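Long-range contacts in protease Do-like 8, chloroplastic (Arabidopsis thaliana, PDB 4IC6), which is probably a serine protease of the chloroplast thylakoid, with a trypsin-like double-barrel domain followed by a PDZ domain: residues 120-128 with 183-191; 199-207 with 216-224. The protein carries 1 engineered substitution. One frame throughout, in Å; residues are numbered along the deposited sequence.

Contact 1: 120-128 with 183-191; sequences GADRAKDLA and SQTGVTIGG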
loop_
_atom_site.group_PDB
_atom_site.type_symbol
_atom_site.label_atom_id
_atom_site.label_comp_id
_atom_site.label_asym_id
_atom_site.label_seq_id
_atom_site.Cartn_x
_atom_site.Cartn_y
_atom_site.Cartn_z
ATOM N N GLY A 120 -17.950 26.072 -22.661
ATOM C CA GLY A 120 -16.625 26.515 -22.290
ATOM C C GLY A 120 -16.207 25.803 -21.022
ATOM O O GLY A 120 -17.030 25.198 -20.343
ATOM N N ALA A 121 -14.920 25.848 -20.718
ATOM C CA ALA A 121 -14.406 25.166 -19.547
ATOM C C ALA A 121 -13.371 26.079 -18.913
ATOM O O ALA A 121 -12.744 26.871 -19.607
ATOM C CB ALA A 121 -13.777 23.846 -19.969
ATOM N N ASP A 122 -13.200 25.987 -17.597
ATOM C CA ASP A 122 -12.142 26.730 -16.920
ATOM C C ASP A 122 -11.440 25.821 -15.920
ATOM O O ASP A 122 -11.983 25.501 -14.864
ATOM C CB ASP A 122 -12.702 27.970 -16.208
ATOM C CG ASP A 122 -11.608 28.817 -15.555
ATOM O OD1 ASP A 122 -10.684 29.279 -16.266
ATOM O OD2 ASP A 122 -11.661 29.015 -14.316
ATOM N N ARG A 123 -10.227 25.408 -16.258
ATOM C CA ARG A 123 -9.503 24.453 -15.430
ATOM C C ARG A 123 -9.187 25.001 -14.032
ATOM O O ARG A 123 -9.311 24.288 -13.032
ATOM C CB ARG A 123 -8.231 24.003 -16.148
ATOM C CG ARG A 123 -7.405 23.031 -15.345
ATOM C CD ARG A 123 -6.412 22.234 -16.183
ATOM N NE ARG A 123 -6.358 20.878 -15.640
ATOM C CZ ARG A 123 -6.120 19.774 -16.339
ATOM N NH1 ARG A 123 -5.875 19.840 -17.646
ATOM N NH2 ARG A 123 -6.128 18.602 -15.716
ATOM N N ALA A 124 -8.806 26.273 -13.966
ATOM C CA ALA A 124 -8.425 26.905 -12.702
ATOM C C ALA A 124 -9.514 26.805 -11.633
ATOM O O ALA A 124 -9.215 26.595 -10.465
ATOM C CB ALA A 124 -8.029 28.360 -12.938
ATOM N N LYS A 125 -10.778 26.962 -12.019
ATOM C CA LYS A 125 -11.882 26.820 -11.065
ATOM C C LYS A 125 -12.622 25.481 -11.174
ATOM O O LYS A 125 -13.655 25.292 -10.532
ATOM C CB LYS A 125 -12.869 27.991 -11.187
ATOM C CG LYS A 125 -12.258 29.366 -10.897
ATOM C CD LYS A 125 -11.725 29.419 -9.448
ATOM C CE LYS A 125 -11.413 30.846 -9.001
ATOM N NZ LYS A 125 -11.065 30.905 -7.537
ATOM N N ASP A 126 -12.075 24.559 -11.968
ATOM C CA ASP A 126 -12.680 23.237 -12.181
ATOM C C ASP A 126 -14.161 23.348 -12.516
ATOM O O ASP A 126 -15.005 22.735 -11.856
ATOM C CB ASP A 126 -12.515 22.332 -10.943
ATOM C CG ASP A 126 -12.763 20.862 -11.260
ATOM O OD1 ASP A 126 -13.163 20.552 -12.412
ATOM O OD2 ASP A 126 -12.568 20.020 -10.356
ATOM N N LEU A 127 -14.478 24.135 -13.541
ATOM C CA LEU A 127 -15.856 24.271 -13.989
ATOM C C LEU A 127 -15.953 24.138 -15.491
ATOM O O LEU A 127 -15.060 24.572 -16.223
ATOM C CB LEU A 127 -16.441 25.617 -13.559
ATOM C CG LEU A 127 -16.578 25.761 -12.045
ATOM C CD1 LEU A 127 -16.821 27.222 -11.676
ATOM C CD2 LEU A 127 -17.706 24.855 -11.551
ATOM N N ALA A 128 -17.043 23.527 -15.940
ATOM C CA ALA A 128 -17.313 23.374 -17.372
ATOM C C ALA A 128 -18.781 23.647 -17.598
ATOM O O ALA A 128 -19.605 23.418 -16.711
ATOM C CB ALA A 128 -16.961 21.971 -17.841
ATOM N N SER A 183 -8.304 19.815 -6.239
ATOM C CA SER A 183 -9.184 19.241 -7.244
ATOM C C SER A 183 -8.507 18.123 -8.002
ATOM O O SER A 183 -7.311 18.170 -8.246
ATOM C CB SER A 183 -9.608 20.331 -8.244
ATOM O OG SER A 183 -10.168 19.752 -9.413
ATOM N N GLN A 184 -9.280 17.131 -8.419
ATOM C CA GLN A 184 -8.705 16.057 -9.201
ATOM C C GLN A 184 -8.290 16.546 -10.590
ATOM O O GLN A 184 -7.751 15.791 -11.397
ATOM C CB GLN A 184 -9.658 14.863 -9.255
ATOM C CG GLN A 184 -9.850 14.212 -7.885
ATOM C CD GLN A 184 -10.608 12.900 -7.979
ATOM O OE1 GLN A 184 -10.980 12.463 -9.074
ATOM N NE2 GLN A 184 -10.847 12.269 -6.837
ATOM N N THR A 185 -8.519 17.827 -10.849
ATOM C CA THR A 185 -7.952 18.486 -12.029
ATOM C C THR A 185 -6.425 18.574 -11.960
ATOM O O THR A 185 -5.738 18.715 -12.986
ATOM C CB THR A 185 -8.530 19.913 -12.155
ATOM O OG1 THR A 185 -9.704 19.884 -12.977
ATOM C CG2 THR A 185 -7.525 20.842 -12.780
ATOM N N GLY A 186 -5.891 18.493 -10.749
ATOM C CA GLY A 186 -4.471 18.725 -10.525
ATOM C C GLY A 186 -4.166 20.165 -10.119
ATOM O O GLY A 186 -3.016 20.521 -9.868
ATOM N N VAL A 187 -5.197 21.001 -10.061
ATOM C CA VAL A 187 -5.027 22.430 -9.829
ATOM C C VAL A 187 -5.797 22.836 -8.590
ATOM O O VAL A 187 -7.008 22.627 -8.528
ATOM C CB VAL A 187 -5.594 23.238 -11.004
ATOM C CG1 VAL A 187 -5.505 24.740 -10.718
ATOM C CG2 VAL A 187 -4.856 22.878 -12.288
ATOM N N THR A 188 -5.127 23.418 -7.597
ATOM C CA THR A 188 -5.872 23.757 -6.389
ATOM C C THR A 188 -6.679 25.031 -6.538
ATOM O O THR A 188 -6.238 26.006 -7.136
ATOM C CB THR A 188 -5.015 23.760 -5.107
ATOM O OG1 THR A 188 -5.246 24.966 -4.363
ATOM C CG2 THR A 188 -3.599 23.647 -5.448
ATOM N N ILE A 189 -7.887 24.984 -6.004
ATOM C CA ILE A 189 -8.831 26.073 -6.106
ATOM C C ILE A 189 -8.920 26.721 -4.744
ATOM O O ILE A 189 -9.115 26.028 -3.735
ATOM C CB ILE A 189 -10.210 25.518 -6.487
ATOM C CG1 ILE A 189 -10.106 24.654 -7.751
ATOM C CG2 ILE A 189 -11.213 26.620 -6.672
ATOM C CD1 ILE A 189 -11.305 23.716 -7.935
ATOM N N GLY A 190 -8.762 28.044 -4.699
ATOM C CA GLY A 190 -8.820 28.765 -3.435
ATOM C C GLY A 190 -10.242 29.187 -3.151
ATOM O O GLY A 190 -11.078 29.198 -4.059
ATOM N N GLY A 191 -10.534 29.525 -1.895
ATOM C CA GLY A 191 -11.842 30.057 -1.544
ATOM C C GLY A 191 -12.947 29.011 -1.477
ATOM O O GLY A 191 -14.149 29.331 -1.490
HETATM O O HOH W 1 -9.030 22.811 -10.445
HETATM O O HOH W 2 -6.975 27.688 -9.335
HETATM O O HOH W 3 -13.038 29.789 -5.897
HETATM O O HOH W 4 -8.565 29.464 -7.580
#
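Ile189 lays its side chain along the turn 123-126: CG1 against the carbonyl O of Ala124, and the CD1 methyl 3.5 Å from CB of Asp126. Val187 extends this apolar strip, CG1 facing CA of Ala124 and CG2 facing CG of Arg123. Asp126 swings its carboxylate toward 183-191 (chi1 -164°, CG trans to N), where OG of Ser183 donates to OD2 at 2.6 Å from well above the carboxylate plane. OD1 takes the backbone N-H of His83, so both oxygens are engaged. At the far end of the turn, Arg123 reaches out and NH2 bonds the carbonyl O of Thr185 at 2.8 Å, on a lone pair in the carbonyl plane. Waters extend the contact: one bridges Arg123 O and Val187 O, another Ala124 O and Thr188 O, and two more link the Lys125 ammonium to the backbone of Gly190. The turn belongs to a hairpin of the first barrel, with a G1 bulge in which Asp126 and Leu127 face Asp122; 183-191 comes from the connection between strands 168-176 and 192-195 of the second. Ser183 and the main chain of His83 thus probably fix the rotation of the predicted charge-relay aspartate.

Contact 2: 199-207 with 216-224; sequences INPGNAGGP and IGINTAIFT. Engineered in segment 199-207: Ala204 (natural residue Ser).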
loop_
_atom_site.group_PDB
_atom_site.type_symbol
_atom_site.label_atom_id
_atom_site.label_comp_id
_atom_site.label_asym_id
_atom_site.label_seq_id
_atom_site.Cartn_x
_atom_site.Cartn_y
_atom_site.Cartn_z
ATOM N N ILE A 199 -18.408 13.763 0.084
ATOM C CA ILE A 199 -18.307 14.186 -1.307
ATOM C C ILE A 199 -17.554 13.094 -2.016
ATOM O O ILE A 199 -16.440 12.755 -1.628
ATOM C CB ILE A 199 -17.551 15.519 -1.442
ATOM C CG1 ILE A 199 -18.341 16.651 -0.730
ATOM C CG2 ILE A 199 -17.276 15.837 -2.906
ATOM C CD1 ILE A 199 -19.798 16.837 -1.238
ATOM N N ASN A 200 -18.144 12.531 -3.066
ATOM C CA ASN A 200 -17.545 11.364 -3.674
ATOM C C ASN A 200 -17.899 11.268 -5.170
ATOM O O ASN A 200 -18.567 12.151 -5.698
ATOM C CB ASN A 200 -18.032 10.133 -2.900
ATOM C CG ASN A 200 -19.549 10.105 -2.755
ATOM O OD1 ASN A 200 -20.264 10.546 -3.657
ATOM N ND2 ASN A 200 -20.053 9.581 -1.616
ATOM N N PRO A 201 -17.454 10.205 -5.851
ATOM C CA PRO A 201 -17.793 10.074 -7.280
ATOM C C PRO A 201 -19.297 10.053 -7.522
ATOM O O PRO A 201 -19.746 10.413 -8.606
ATOM C CB PRO A 201 -17.159 8.737 -7.664
ATOM C CG PRO A 201 -15.968 8.632 -6.725
ATOM C CD PRO A 201 -16.500 9.167 -5.414
ATOM N N GLY A 202 -20.062 9.694 -6.497
ATOM C CA GLY A 202 -21.505 9.610 -6.609
ATOM C C GLY A 202 -22.200 10.958 -6.555
ATOM O O GLY A 202 -23.409 11.030 -6.778
ATOM N N ASN A 203 -21.464 12.023 -6.248
ATOM C CA ASN A 203 -22.052 13.366 -6.284
ATOM C C ASN A 203 -21.150 14.486 -6.841
ATOM O O ASN A 203 -21.541 15.658 -6.873
ATOM C CB ASN A 203 -22.649 13.747 -4.927
ATOM C CG ASN A 203 -21.602 13.850 -3.823
ATOM O OD1 ASN A 203 -20.429 14.113 -4.080
ATOM N ND2 ASN A 203 -22.029 13.625 -2.582
ATOM N N ALA A 204 -19.962 14.118 -7.305
ATOM C CA ALA A 204 -19.039 15.077 -7.910
ATOM C C ALA A 204 -19.696 15.755 -9.116
ATOM O O ALA A 204 -20.332 15.083 -9.935
ATOM C CB ALA A 204 -17.733 14.387 -8.320
ATOM N N GLY A 205 -19.552 17.081 -9.207
ATOM C CA GLY A 205 -20.190 17.881 -10.252
ATOM C C GLY A 205 -21.613 18.316 -9.916
ATOM O O GLY A 205 -22.192 19.192 -10.590
ATOM N N GLY A 206 -22.190 17.680 -8.897
ATOM C CA GLY A 206 -23.534 17.979 -8.447
ATOM C C GLY A 206 -23.553 19.154 -7.481
ATOM O O GLY A 206 -22.505 19.701 -7.130
ATOM N N PRO A 207 -24.753 19.569 -7.065
ATOM C CA PRO A 207 -24.883 20.765 -6.238
ATOM C C PRO A 207 -24.711 20.442 -4.774
ATOM O O PRO A 207 -25.148 19.375 -4.322
ATOM C CB PRO A 207 -26.338 21.172 -6.469
ATOM C CG PRO A 207 -27.051 19.841 -6.618
ATOM C CD PRO A 207 -26.062 18.950 -7.360
ATOM N N ILE A 216 -25.290 26.479 -2.985
ATOM C CA ILE A 216 -24.207 27.214 -2.355
ATOM C C ILE A 216 -22.838 26.769 -2.877
ATOM O O ILE A 216 -21.830 27.407 -2.608
ATOM C CB ILE A 216 -24.260 27.122 -0.812
ATOM C CG1 ILE A 216 -24.400 25.653 -0.385
ATOM C CG2 ILE A 216 -25.422 27.976 -0.301
ATOM C CD1 ILE A 216 -24.035 25.388 1.049
ATOM N N GLY A 217 -22.804 25.679 -3.646
ATOM C CA GLY A 217 -21.553 25.258 -4.247
ATOM C C GLY A 217 -21.723 24.098 -5.202
ATOM O O GLY A 217 -22.817 23.554 -5.327
ATOM N N ILE A 218 -20.644 23.736 -5.889
ATOM C CA ILE A 218 -20.595 22.520 -6.702
ATOM C C ILE A 218 -19.652 21.494 -6.058
ATOM O O ILE A 218 -18.443 21.746 -5.946
ATOM C CB ILE A 218 -20.067 22.801 -8.110
ATOM C CG1 ILE A 218 -21.021 23.742 -8.868
ATOM C CG2 ILE A 218 -19.879 21.486 -8.892
ATOM C CD1 ILE A 218 -22.331 23.100 -9.298
ATOM N N ASN A 219 -20.210 20.348 -5.660
ATOM C CA ASN A 219 -19.425 19.232 -5.108
ATOM C C ASN A 219 -18.220 18.911 -5.995
ATOM O O ASN A 219 -18.368 18.619 -7.195
ATOM C CB ASN A 219 -20.294 17.967 -4.959
ATOM C CG ASN A 219 -21.634 18.244 -4.312
ATOM O OD1 ASN A 219 -21.730 19.052 -3.405
ATOM N ND2 ASN A 219 -22.681 17.565 -4.782
ATOM N N THR A 220 -17.027 18.925 -5.408
ATOM C CA THR A 220 -15.832 18.794 -6.217
ATOM C C THR A 220 -14.867 17.721 -5.736
ATOM O O THR A 220 -14.359 17.781 -4.611
ATOM C CB THR A 220 -15.135 20.170 -6.357
ATOM O OG1 THR A 220 -16.073 21.091 -6.944
ATOM C CG2 THR A 220 -13.875 20.069 -7.207
ATOM N N ALA A 221 -14.595 16.750 -6.613
ATOM C CA ALA A 221 -13.711 15.646 -6.272
ATOM C C ALA A 221 -12.288 16.162 -6.046
ATOM O O ALA A 221 -11.826 17.059 -6.754
ATOM C CB ALA A 221 -13.721 14.604 -7.368
ATOM N N ILE A 222 -11.591 15.593 -5.063
ATOM C CA ILE A 222 -10.227 16.030 -4.745
ATOM C C ILE A 222 -9.262 14.851 -4.677
ATOM O O ILE A 222 -9.680 13.696 -4.649
ATOM C CB ILE A 222 -10.142 16.737 -3.380
ATOM C CG1 ILE A 222 -10.654 15.803 -2.292
ATOM C CG2 ILE A 222 -10.915 18.057 -3.372
ATOM C CD1 ILE A 222 -10.180 16.191 -0.882
ATOM N N PHE A 223 -7.969 15.156 -4.654
ATOM C CA PHE A 223 -6.947 14.178 -4.280
ATOM C C PHE A 223 -6.322 14.653 -2.956
ATOM O O PHE A 223 -5.988 15.827 -2.836
ATOM C CB PHE A 223 -5.853 14.134 -5.341
ATOM C CG PHE A 223 -6.246 13.413 -6.615
ATOM C CD1 PHE A 223 -6.970 12.229 -6.575
ATOM C CD2 PHE A 223 -5.868 13.922 -7.855
ATOM C CE1 PHE A 223 -7.313 11.561 -7.757
ATOM C CE2 PHE A 223 -6.215 13.265 -9.034
ATOM C CZ PHE A 223 -6.938 12.087 -8.980
ATOM N N THR A 224 -6.160 13.767 -1.971
ATOM C CA THR A 224 -5.403 14.137 -0.755
ATOM C C THR A 224 -3.940 13.720 -0.875
ATOM O O THR A 224 -3.599 12.894 -1.718
ATOM C CB THR A 224 -6.000 13.525 0.530
ATOM O OG1 THR A 224 -6.043 12.103 0.399
ATOM C CG2 THR A 224 -7.409 14.040 0.762
#
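Backbone bonds knit Gly205 and Gly206 to Asn219 of segment 216-224. Gly205 N donates to Asn219 O at 2.8 Å, and Asn219 N returns a bond to Gly206 O of the same length. Next along, Pro207 and Ile218 form a non-hydrogen-bonded antiparallel pair, helped by CA-H...O contacts such as Ile218 CA to Gly206 O (3.4 Å). Within the loop, Ala204 N has a weak bond to Asn200 O.

Across the contact, the side-chain bonds both come from Asn219 ND2. With CG beside its own N (chi1 -47°), Asn219 brings its amide to the type II turn 203-206. ND2 meets Asn203 O at 3.1 Å, with that oxygen in the amide plane, while Gly206 N reaches the same oxygen from its other face; a weaker bond runs from ND2 to Pro207 O. With an alanine in place of Asn219, Asn203 O would probably keep just its turn bond from Gly206 N, and Pro207 O would lose its weak one, with the active-site loop less firmly held.

Apolar contact is slight: Ile199 CD1 lies against the Asn219 amide, and CB of Ala204, engineered from the predicted catalytic serine, faces CB of Ala221 at 4.1 Å.

Around this joint, strand 155-160 packs on Ile199, Asn203 and Asn219, strand 168-176 on Asn203, and strand 207-210 on Asn219.

How the contacts relate
Both contacts serve the same active site, from different depths. Contact 2 is buried within the second barrel, joining a loop to the strand nearby in sequence, and works mainly through main-chain bonds and one asparagine. Contact 1, only partly buried, joins a first-barrel hairpin to a connection of the second, and charged side chains and bridging waters do much of its work. Each holds a predicted charge-relay position, Asp126 in one and the engineered Ala204 in the other. Their centres are about 12 Å apart, yet they touch: Gln184 probably bonds the backbone of Ala221 and Ile222. Segment 216-224 touches both charge-relay positions, Asp126 through Thr220 and Ala204 through Ala221.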